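Local coordinates for acyl-[acyl-carrier-protein]--UDP-N-acetylglucosamine O-acyltransferase (Helicobacter pylori, PDB 1J2Z), which catalyses the transfer of a (3R)-hydroxyacyl chain from acyl carrier protein to UDP-N-acetylglucosamine, the first step of lipid A biosynthesis, at residues T45-T50 / L64-Q69; L71-E76 / P96-G101; S78-G83 / K103-G108. One frame throughout, in Å; residues are numbered along the deposited sequence.

Contact 1: residues T45-T50 / L64-Q69. With SOG (octyl 1-thio-beta-D-glucopyranoside), chain B; SO4 (sulfate ion), chain C.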
loop_
_atom_site.group_PDB
_atom_site.type_symbol
_atom_site.label_atom_id
_atom_site.label_comp_id
_atom_site.label_asym_id
_atom_site.label_seq_id
_atom_site.Cartn_x
_atom_site.Cartn_y
_atom_site.Cartn_z
ATOM N N THR A 45 9.276 8.022 -14.767
ATOM C CA THR A 45 10.715 7.818 -14.678
ATOM C C THR A 45 11.089 6.471 -15.287
ATOM O O THR A 45 10.623 5.429 -14.835
ATOM C CB THR A 45 11.213 7.838 -13.222
ATOM O OG1 THR A 45 11.000 9.137 -12.658
ATOM C CG2 THR A 45 12.701 7.500 -13.162
ATOM N N LEU A 46 11.930 6.503 -16.316
ATOM C CA LEU A 46 12.380 5.286 -16.977
ATOM C C LEU A 46 13.905 5.244 -16.913
ATOM O O LEU A 46 14.579 6.096 -17.488
ATOM C CB LEU A 46 11.910 5.283 -18.437
ATOM C CG LEU A 46 10.404 5.456 -18.661
ATOM C CD1 LEU A 46 10.093 5.450 -20.154
ATOM C CD2 LEU A 46 9.656 4.331 -17.965
ATOM N N GLN A 47 14.442 4.258 -16.200
ATOM C CA GLN A 47 15.884 4.100 -16.044
ATOM C C GLN A 47 16.321 2.698 -16.479
ATOM O O GLN A 47 15.500 1.871 -16.871
ATOM C CB GLN A 47 16.282 4.300 -14.575
ATOM C CG GLN A 47 15.862 5.628 -13.946
ATOM C CD GLN A 47 16.690 6.809 -14.431
ATOM O OE1 GLN A 47 16.442 7.365 -15.499
ATOM N NE2 GLN A 47 17.689 7.188 -13.646
ATOM N N GLY A 48 17.620 2.433 -16.389
ATOM C CA GLY A 48 18.137 1.125 -16.757
ATOM C C GLY A 48 17.914 0.732 -18.207
ATOM O O GLY A 48 17.532 1.556 -19.039
ATOM N N HIS A 49 18.152 -0.543 -18.499
ATOM C CA HIS A 49 18.002 -1.087 -19.844
ATOM C C HIS A 49 16.562 -1.543 -19.972
ATOM O O HIS A 49 16.248 -2.725 -19.826
ATOM C CB HIS A 49 18.974 -2.256 -20.017
ATOM C CG HIS A 49 20.343 -1.959 -19.493
ATOM N ND1 HIS A 49 21.168 -1.015 -20.065
ATOM C CD2 HIS A 49 21.001 -2.421 -18.403
ATOM C CE1 HIS A 49 22.273 -0.905 -19.349
ATOM N NE2 HIS A 49 22.196 -1.747 -18.334
ATOM N N THR A 50 15.698 -0.576 -20.256
ATOM C CA THR A 50 14.270 -0.806 -20.346
ATOM C C THR A 50 13.669 -0.598 -21.731
ATOM O O THR A 50 13.916 0.418 -22.387
ATOM C CB THR A 50 13.548 0.126 -19.358
ATOM O OG1 THR A 50 14.158 0.005 -18.064
ATOM C CG2 THR A 50 12.073 -0.226 -19.262
ATOM N N LEU A 64 10.023 2.917 -13.590
ATOM C CA LEU A 64 10.397 1.666 -14.239
ATOM C C LEU A 64 11.880 1.616 -14.562
ATOM O O LEU A 64 12.440 2.559 -15.121
ATOM C CB LEU A 64 9.614 1.483 -15.541
ATOM C CG LEU A 64 8.093 1.646 -15.569
ATOM C CD1 LEU A 64 7.594 1.196 -16.930
ATOM C CD2 LEU A 64 7.435 0.831 -14.471
ATOM N N GLY A 65 12.521 0.518 -14.193
ATOM C CA GLY A 65 13.923 0.381 -14.514
ATOM C C GLY A 65 14.949 0.687 -13.450
ATOM O O GLY A 65 16.126 0.463 -13.696
ATOM N N THR A 66 14.547 1.213 -12.294
ATOM C CA THR A 66 15.532 1.481 -11.253
ATOM C C THR A 66 16.011 0.122 -10.758
ATOM O O THR A 66 15.329 -0.885 -10.945
ATOM C CB THR A 66 14.944 2.288 -10.063
ATOM O OG1 THR A 66 13.767 1.639 -9.572
ATOM C CG2 THR A 66 14.612 3.709 -10.495
ATOM N N GLN A 67 17.178 0.094 -10.127
ATOM C CA GLN A 67 17.754 -1.158 -9.647
ATOM C C GLN A 67 16.892 -1.944 -8.668
ATOM O O GLN A 67 16.143 -1.372 -7.873
ATOM C CB GLN A 67 19.128 -0.894 -9.023
ATOM C CG GLN A 67 19.144 0.205 -7.981
ATOM C CD GLN A 67 20.552 0.554 -7.527
ATOM O OE1 GLN A 67 21.200 -0.219 -6.821
ATOM N NE2 GLN A 67 21.034 1.719 -7.939
ATOM N N PRO A 68 16.978 -3.282 -8.723
ATOM C CA PRO A 68 16.179 -4.090 -7.801
ATOM C C PRO A 68 16.499 -3.747 -6.348
ATOM O O PRO A 68 17.585 -3.247 -6.041
ATOM C CB PRO A 68 16.551 -5.530 -8.175
ATOM C CG PRO A 68 17.874 -5.400 -8.868
ATOM C CD PRO A 68 17.729 -4.134 -9.659
ATOM N N GLN A 69 15.540 -3.996 -5.462
ATOM C CA GLN A 69 15.720 -3.709 -4.046
ATOM C C GLN A 69 16.585 -4.784 -3.403
ATOM O O GLN A 69 17.271 -4.535 -2.413
ATOM C CB GLN A 69 14.355 -3.627 -3.359
ATOM C CG GLN A 69 13.453 -2.570 -3.983
ATOM C CD GLN A 69 12.168 -2.354 -3.212
ATOM O OE1 GLN A 69 11.309 -3.235 -3.144
ATOM N NE2 GLN A 69 12.030 -1.176 -2.628
HETATM C C1 SOG B . 12.199 -9.582 -2.328
HETATM C C2 SOG B . 13.217 -9.117 -3.400
HETATM C C3 SOG B . 13.171 -7.587 -3.520
HETATM C C4 SOG B . 11.747 -7.186 -3.922
HETATM C C5 SOG B . 10.758 -7.671 -2.832
HETATM C C6 SOG B . 9.325 -7.314 -3.205
HETATM C "C1'" SOG B . 11.976 -11.486 -0.883
HETATM C "C2'" SOG B . 10.751 -12.378 -0.921
HETATM C "C3'" SOG B . 10.837 -13.471 0.129
HETATM C "C4'" SOG B . 9.612 -14.373 0.094
HETATM C "C5'" SOG B . 9.706 -15.468 1.149
HETATM C "C6'" SOG B . 8.427 -16.278 1.204
HETATM C "C7'" SOG B . 8.505 -17.367 2.248
HETATM C "C8'" SOG B . 7.217 -18.155 2.282
HETATM S S1 SOG B . 12.212 -11.013 -2.215
HETATM O O2 SOG B . 14.528 -9.535 -3.041
HETATM O O3 SOG B . 14.088 -7.153 -4.503
HETATM O O4 SOG B . 11.664 -5.778 -4.058
HETATM O O5 SOG B . 10.869 -9.117 -2.697
HETATM O O6 SOG B . 9.037 -5.990 -2.797
HETATM S S SO4 C . 19.400 3.298 -10.820
HETATM O O1 SO4 C . 18.689 4.327 -11.579
HETATM O O2 SO4 C . 20.137 2.442 -11.737
HETATM O O3 SO4 C . 20.334 3.911 -9.887
HETATM O O4 SO4 C . 18.457 2.484 -10.056
#

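Contact 2: residues L71-E76 / P96-G101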
loop_
_atom_site.group_PDB
_atom_site.type_symbol
_atom_site.label_atom_id
_atom_site.label_comp_id
_atom_site.label_asym_id
_atom_site.label_seq_id
_atom_site.Cartn_x
_atom_site.Cartn_y
_atom_site.Cartn_z
ATOM N N LEU A 71 19.283 -7.221 -2.056
ATOM C CA LEU A 71 20.640 -6.916 -1.612
ATOM C C LEU A 71 21.692 -7.644 -2.438
ATOM O O LEU A 71 22.790 -7.128 -2.651
ATOM C CB LEU A 71 20.808 -7.289 -0.135
ATOM C CG LEU A 71 22.189 -7.044 0.486
ATOM C CD1 LEU A 71 22.523 -5.557 0.435
ATOM C CD2 LEU A 71 22.204 -7.548 1.925
ATOM N N LYS A 72 21.355 -8.845 -2.900
ATOM C CA LYS A 72 22.273 -9.650 -3.698
ATOM C C LYS A 72 22.707 -8.934 -4.975
ATOM O O LYS A 72 23.768 -9.224 -5.527
ATOM C CB LYS A 72 21.623 -10.994 -4.054
ATOM C CG LYS A 72 22.511 -11.909 -4.893
ATOM C CD LYS A 72 21.826 -13.233 -5.218
ATOM C CE LYS A 72 22.734 -14.127 -6.058
ATOM N NZ LYS A 72 22.107 -15.438 -6.386
ATOM N N TYR A 73 21.884 -7.999 -5.441
ATOM C CA TYR A 73 22.198 -7.253 -6.656
ATOM C C TYR A 73 23.512 -6.497 -6.503
ATOM O O TYR A 73 23.785 -5.919 -5.450
ATOM C CB TYR A 73 21.081 -6.260 -6.976
ATOM C CG TYR A 73 21.298 -5.520 -8.274
ATOM C CD1 TYR A 73 21.224 -6.186 -9.498
ATOM C CD2 TYR A 73 21.589 -4.157 -8.282
ATOM C CE1 TYR A 73 21.433 -5.513 -10.701
ATOM C CE2 TYR A 73 21.802 -3.475 -9.480
ATOM C CZ TYR A 73 21.721 -4.159 -10.683
ATOM O OH TYR A 73 21.935 -3.495 -11.866
ATOM N N LYS A 74 24.319 -6.495 -7.559
ATOM C CA LYS A 74 25.606 -5.807 -7.530
ATOM C C LYS A 74 25.883 -5.074 -8.843
ATOM O O LYS A 74 26.790 -5.444 -9.589
ATOM C CB LYS A 74 26.728 -6.813 -7.246
ATOM C CG LYS A 74 28.108 -6.187 -7.097
ATOM C CD LYS A 74 29.176 -7.248 -6.873
ATOM C CE LYS A 74 30.554 -6.623 -6.707
ATOM N NZ LYS A 74 31.606 -7.656 -6.497
ATOM N N GLY A 75 25.100 -4.032 -9.114
ATOM C CA GLY A 75 25.280 -3.263 -10.334
ATOM C C GLY A 75 25.350 -4.146 -11.565
ATOM O O GLY A 75 26.039 -3.830 -12.537
ATOM N N GLU A 76 24.624 -5.257 -11.521
ATOM C CA GLU A 76 24.600 -6.210 -12.620
ATOM C C GLU A 76 23.991 -5.620 -13.887
ATOM O O GLU A 76 23.341 -4.573 -13.860
ATOM C CB GLU A 76 23.807 -7.450 -12.209
ATOM C CG GLU A 76 24.039 -7.868 -10.770
ATOM C CD GLU A 76 23.138 -9.002 -10.358
ATOM O OE1 GLU A 76 21.938 -8.942 -10.685
ATOM O OE2 GLU A 76 23.620 -9.949 -9.702
ATOM N N PRO A 96 14.307 -4.335 -13.047
ATOM C CA PRO A 96 14.830 -5.283 -14.033
ATOM C C PRO A 96 15.340 -6.512 -13.282
ATOM O O PRO A 96 15.322 -6.536 -12.046
ATOM C CB PRO A 96 15.946 -4.492 -14.720
ATOM C CG PRO A 96 16.431 -3.587 -13.631
ATOM C CD PRO A 96 15.151 -3.128 -12.981
ATOM N N GLY A 97 15.792 -7.523 -14.019
ATOM C CA GLY A 97 16.257 -8.748 -13.387
ATOM C C GLY A 97 17.627 -8.693 -12.744
ATOM O O GLY A 97 18.183 -7.617 -12.559
ATOM N N THR A 98 18.154 -9.866 -12.390
ATOM C CA THR A 98 19.470 -9.992 -11.766
ATOM C C THR A 98 20.234 -11.156 -12.397
ATOM O O THR A 98 19.654 -12.006 -13.081
ATOM C CB THR A 98 19.374 -10.283 -10.248
ATOM O OG1 THR A 98 18.672 -11.512 -10.044
ATOM C CG2 THR A 98 18.654 -9.159 -9.520
ATOM N N GLU A 99 21.537 -11.197 -12.150
ATOM C CA GLU A 99 22.377 -12.256 -12.689
ATOM C C GLU A 99 22.006 -13.604 -12.079
ATOM O O GLU A 99 22.085 -14.637 -12.744
ATOM C CB GLU A 99 23.851 -11.944 -12.418
ATOM C CG GLU A 99 24.804 -13.019 -12.909
ATOM C CD GLU A 99 26.258 -12.635 -12.724
ATOM O OE1 GLU A 99 26.659 -12.344 -11.574
ATOM O OE2 GLU A 99 27.001 -12.626 -13.730
ATOM N N GLY A 100 21.597 -13.588 -10.816
ATOM C CA GLY A 100 21.217 -14.818 -10.144
ATOM C C GLY A 100 19.867 -15.331 -10.604
ATOM O O GLY A 100 19.550 -16.509 -10.427
ATOM N N GLY A 101 19.072 -14.442 -11.197
ATOM C CA GLY A 101 17.757 -14.820 -11.685
ATOM C C GLY A 101 17.804 -15.148 -13.167
ATOM O O GLY A 101 18.506 -16.068 -13.576
#

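Contact 3: residues S78-G83 / K103-G108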
loop_
_atom_site.group_PDB
_atom_site.type_symbol
_atom_site.label_atom_id
_atom_site.label_comp_id
_atom_site.label_asym_id
_atom_site.label_seq_id
_atom_site.Cartn_x
_atom_site.Cartn_y
_atom_site.Cartn_z
ATOM N N SER A 78 21.268 -6.050 -16.290
ATOM C CA SER A 78 19.968 -6.695 -16.479
ATOM C C SER A 78 19.003 -5.805 -17.250
ATOM O O SER A 78 19.279 -4.629 -17.467
ATOM C CB SER A 78 19.358 -7.068 -15.126
ATOM O OG SER A 78 20.023 -8.189 -14.564
ATOM N N GLU A 79 17.861 -6.362 -17.641
ATOM C CA GLU A 79 16.886 -5.608 -18.417
ATOM C C GLU A 79 15.462 -5.685 -17.892
ATOM O O GLU A 79 15.119 -6.556 -17.092
ATOM C CB GLU A 79 16.862 -6.114 -19.861
ATOM C CG GLU A 79 18.217 -6.365 -20.496
ATOM C CD GLU A 79 18.086 -7.030 -21.856
ATOM O OE1 GLU A 79 17.772 -6.330 -22.840
ATOM O OE2 GLU A 79 18.272 -8.258 -21.934
ATOM N N LEU A 80 14.637 -4.764 -18.377
ATOM C CA LEU A 80 13.216 -4.720 -18.046
ATOM C C LEU A 80 12.588 -4.639 -19.431
ATOM O O LEU A 80 12.852 -3.697 -20.177
ATOM C CB LEU A 80 12.866 -3.463 -17.248
ATOM C CG LEU A 80 11.578 -3.508 -16.412
ATOM C CD1 LEU A 80 11.118 -2.085 -16.108
ATOM C CD2 LEU A 80 10.483 -4.264 -17.137
ATOM N N ILE A 81 11.775 -5.627 -19.782
ATOM C CA ILE A 81 11.150 -5.651 -21.099
ATOM C C ILE A 81 9.627 -5.669 -20.978
ATOM O O ILE A 81 9.049 -6.598 -20.417
ATOM C CB ILE A 81 11.636 -6.883 -21.897
ATOM C CG1 ILE A 81 13.168 -6.873 -21.957
ATOM C CG2 ILE A 81 11.041 -6.871 -23.306
ATOM C CD1 ILE A 81 13.785 -8.170 -22.439
ATOM N N ILE A 82 8.989 -4.630 -21.510
ATOM C CA ILE A 82 7.535 -4.497 -21.452
ATOM C C ILE A 82 6.935 -4.605 -22.851
ATOM O O ILE A 82 7.449 -4.017 -23.808
ATOM C CB ILE A 82 7.142 -3.144 -20.803
ATOM C CG1 ILE A 82 7.615 -3.127 -19.344
ATOM C CG2 ILE A 82 5.637 -2.940 -20.859
ATOM C CD1 ILE A 82 7.540 -1.759 -18.676
ATOM N N GLY A 83 5.839 -5.352 -22.949
ATOM C CA GLY A 83 5.180 -5.568 -24.222
ATOM C C GLY A 83 4.316 -4.442 -24.758
ATOM O O GLY A 83 4.468 -3.277 -24.385
ATOM N N LYS A 103 18.244 -12.526 -15.432
ATOM C CA LYS A 103 18.813 -11.299 -15.986
ATOM C C LYS A 103 17.780 -10.366 -16.600
ATOM O O LYS A 103 18.123 -9.501 -17.405
ATOM C CB LYS A 103 19.882 -11.635 -17.034
ATOM C CG LYS A 103 21.033 -12.491 -16.495
ATOM C CD LYS A 103 22.091 -12.783 -17.561
ATOM C CE LYS A 103 22.801 -11.514 -18.015
ATOM N NZ LYS A 103 23.825 -11.774 -19.070
ATOM N N LYS A 104 16.516 -10.527 -16.218
ATOM C CA LYS A 104 15.474 -9.666 -16.761
ATOM C C LYS A 104 14.127 -9.821 -16.063
ATOM O O LYS A 104 13.870 -10.806 -15.371
ATOM C CB LYS A 104 15.283 -9.962 -18.254
ATOM C CG LYS A 104 14.633 -11.320 -18.519
ATOM C CD LYS A 104 14.501 -11.633 -20.005
ATOM C CE LYS A 104 15.806 -12.134 -20.597
ATOM N NZ LYS A 104 16.201 -13.454 -20.013
ATOM N N THR A 105 13.286 -8.810 -16.245
ATOM C CA THR A 105 11.927 -8.804 -15.733
ATOM C C THR A 105 11.149 -8.647 -17.030
ATOM O O THR A 105 11.437 -7.746 -17.822
ATOM C CB THR A 105 11.667 -7.614 -14.804
ATOM O OG1 THR A 105 12.385 -7.813 -13.580
ATOM C CG2 THR A 105 10.174 -7.480 -14.516
ATOM N N LEU A 106 10.183 -9.528 -17.257
ATOM C CA LEU A 106 9.435 -9.513 -18.504
ATOM C C LEU A 106 7.930 -9.362 -18.326
ATOM O O LEU A 106 7.331 -9.993 -17.462
ATOM C CB LEU A 106 9.740 -10.808 -19.268
ATOM C CG LEU A 106 9.238 -11.006 -20.697
ATOM C CD1 LEU A 106 9.972 -10.058 -21.644
ATOM C CD2 LEU A 106 9.482 -12.455 -21.115
ATOM N N ILE A 107 7.328 -8.516 -19.153
ATOM C CA ILE A 107 5.894 -8.291 -19.111
ATOM C C ILE A 107 5.392 -8.361 -20.549
ATOM O O ILE A 107 5.971 -7.747 -21.447
ATOM C CB ILE A 107 5.558 -6.916 -18.489
ATOM C CG1 ILE A 107 5.967 -6.913 -17.008
ATOM C CG2 ILE A 107 4.060 -6.625 -18.626
ATOM C CD1 ILE A 107 5.756 -5.586 -16.307
ATOM N N GLY A 108 4.327 -9.128 -20.755
ATOM C CA GLY A 108 3.762 -9.304 -22.080
ATOM C C GLY A 108 2.883 -8.183 -22.603
ATOM O O GLY A 108 3.196 -7.003 -22.424
HETATM O O HOH W 1 18.951 -9.716 -19.937
#

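Contact 1: residues T45-T50 / L64-Q69
L64 pairs with L46 in a single parallel beta bridge. L64 N donates to T45 O at 2.9 Å. L64 O in turn accepts from the N-H of Q47, with Q47 N at 2.8 Å. The two leucine side chains lie alongside each other. Both hold CG beside the backbone N (chi1 -55° and -50°), which keeps them pointing the same way. L46 CD2 packs on L64 CB at 3.7 Å. Beyond the bridge the chains turn at Q47 and G65. G65 CA makes a close CA-H...O contact with Q47 O at 3.2 Å. That same oxygen takes the hydroxyl of T50, with OG1 at 2.6 Å, so the side chain of T50 ties down the corner on its own segment. A sulfate, probably from the crystallisation liquor, sits beside Q67. Q67 holds it through its backbone N (2.7 Å to sulfate O4) and through NE2 (3.0 Å to sulfate O3). Further along, Q69 belongs to the substrate-binding site and lines the octyl thioglucoside pocket. T66 OG1 hydrogen-bonds to E90 of the second subunit, and T45 OG1 to N42 of that subunit. These turns belong to successive coils of the left-handed beta-helix. L64 also packs on I94 of strand 93-94, the next rung of its sheet, and on L80 and I82 of strand 79-82 in an adjoining sheet.

Contact 2: residues L71-E76 / P96-G101
G97 lies near the ring of Y73, with Y73 CE1 4.3 Å from G97 O. The methyl of T98 comes next: its CG2 is 3.9 Å from Y73 CD1, and the two side chains meet at a slant. Y73 is swung across to this position with CG anti to the backbone N (chi1 -176°). Its hydroxyl is tied back within its own loop, donating to E76 O at 2.7 Å. T98 OG1 is engaged elsewhere, by D122, and the residue also packs on H121, a substrate-binding residue by similarity. Both segments are loops that leave the left-handed beta-helix between successive strands. The first runs between strands 63-64 and 79-82, the second between strands 93-94 and 104-107. L71 and K72 belong to the substrate-binding site. At E99 the backbone N-H donates to the carboxylate of E76, with N to OE1 at 2.7 Å, although the exact place of OE1 is less sure. The side chains of E76 and E99 cross at about a right angle. Their carboxylates come within 4.3 Å (E76 OE2 to E99 OE1), two like charges that may repel each other mildly. At G100, the fully extended K72 reaches over from the other loop and sets NZ 3.9 Å from G100 CA.

Contact 3: residues S78-G83 / K103-G108
Strands 79-82 and 104-107 are parallel neighbours in one sheet of the beta-helix. Their axes lie 4.7 Å apart and diverge by only 5°. The pairing runs in register from E79 with K104 to I82 with I107. I81 sits within it: its N donates to T105 O at 2.9 Å, and its O accepts from I107 N, also at 2.9 Å. E79 N also donates to K103 O, at a longer 3.2 Å and from above the carbonyl plane, and E79 O accepts from T105 N. The bond from G83 N to I107 O is weak. One water bridges the start of the pair, donating to E79 OE2 and to K103 O. This ladder is the stacking of successive coils expected of a left-handed beta-helix in the hexapeptide-repeat family. The face with L80, T105, I82 and I107 is turned inward, onto I94 and L64 of other strands. There L80 and T105 lie side by side, with L80 CD2 4.2 Å from T105 CG2. T105 OG1 hydrogen-bonds to N95 O. The opposite face carries E79, K104, I81 and L106. On it L106 leans across to I81, and its CD1 meets I81 CB at 3.6 Å. With CG anti to the backbone N (chi1 -172°) and chi2 at 69°, CD1 is brought beside I81. K104 instead bends away at chi3 and chi4, and its NZ hydrogen-bonds to I102 O.

Overall arrangement
The three contacts lie on neighbouring coils of the beta-helix. Contacts 1 and 3 have centres about 10 Å apart and share a sheet, since strands 49-52 and 79-82 are neighbours in it. H49 O is 3.0 Å from L80 N, a probable hydrogen bond between them. Contact 2 is about 12 Å from contact 1 and 13 Å from contact 3, centre to centre. P68 packs on Y73, and T98 O lies 2.8 Å from K103 N. Q69 of contact 1 and L71 and K72 of contact 2 belong to one substrate-binding site. The side chain of T98 is about 7 Å from a bound octyl thioglucoside. The side chain of T105 is about 9 Å from a bound octyl thioglucoside.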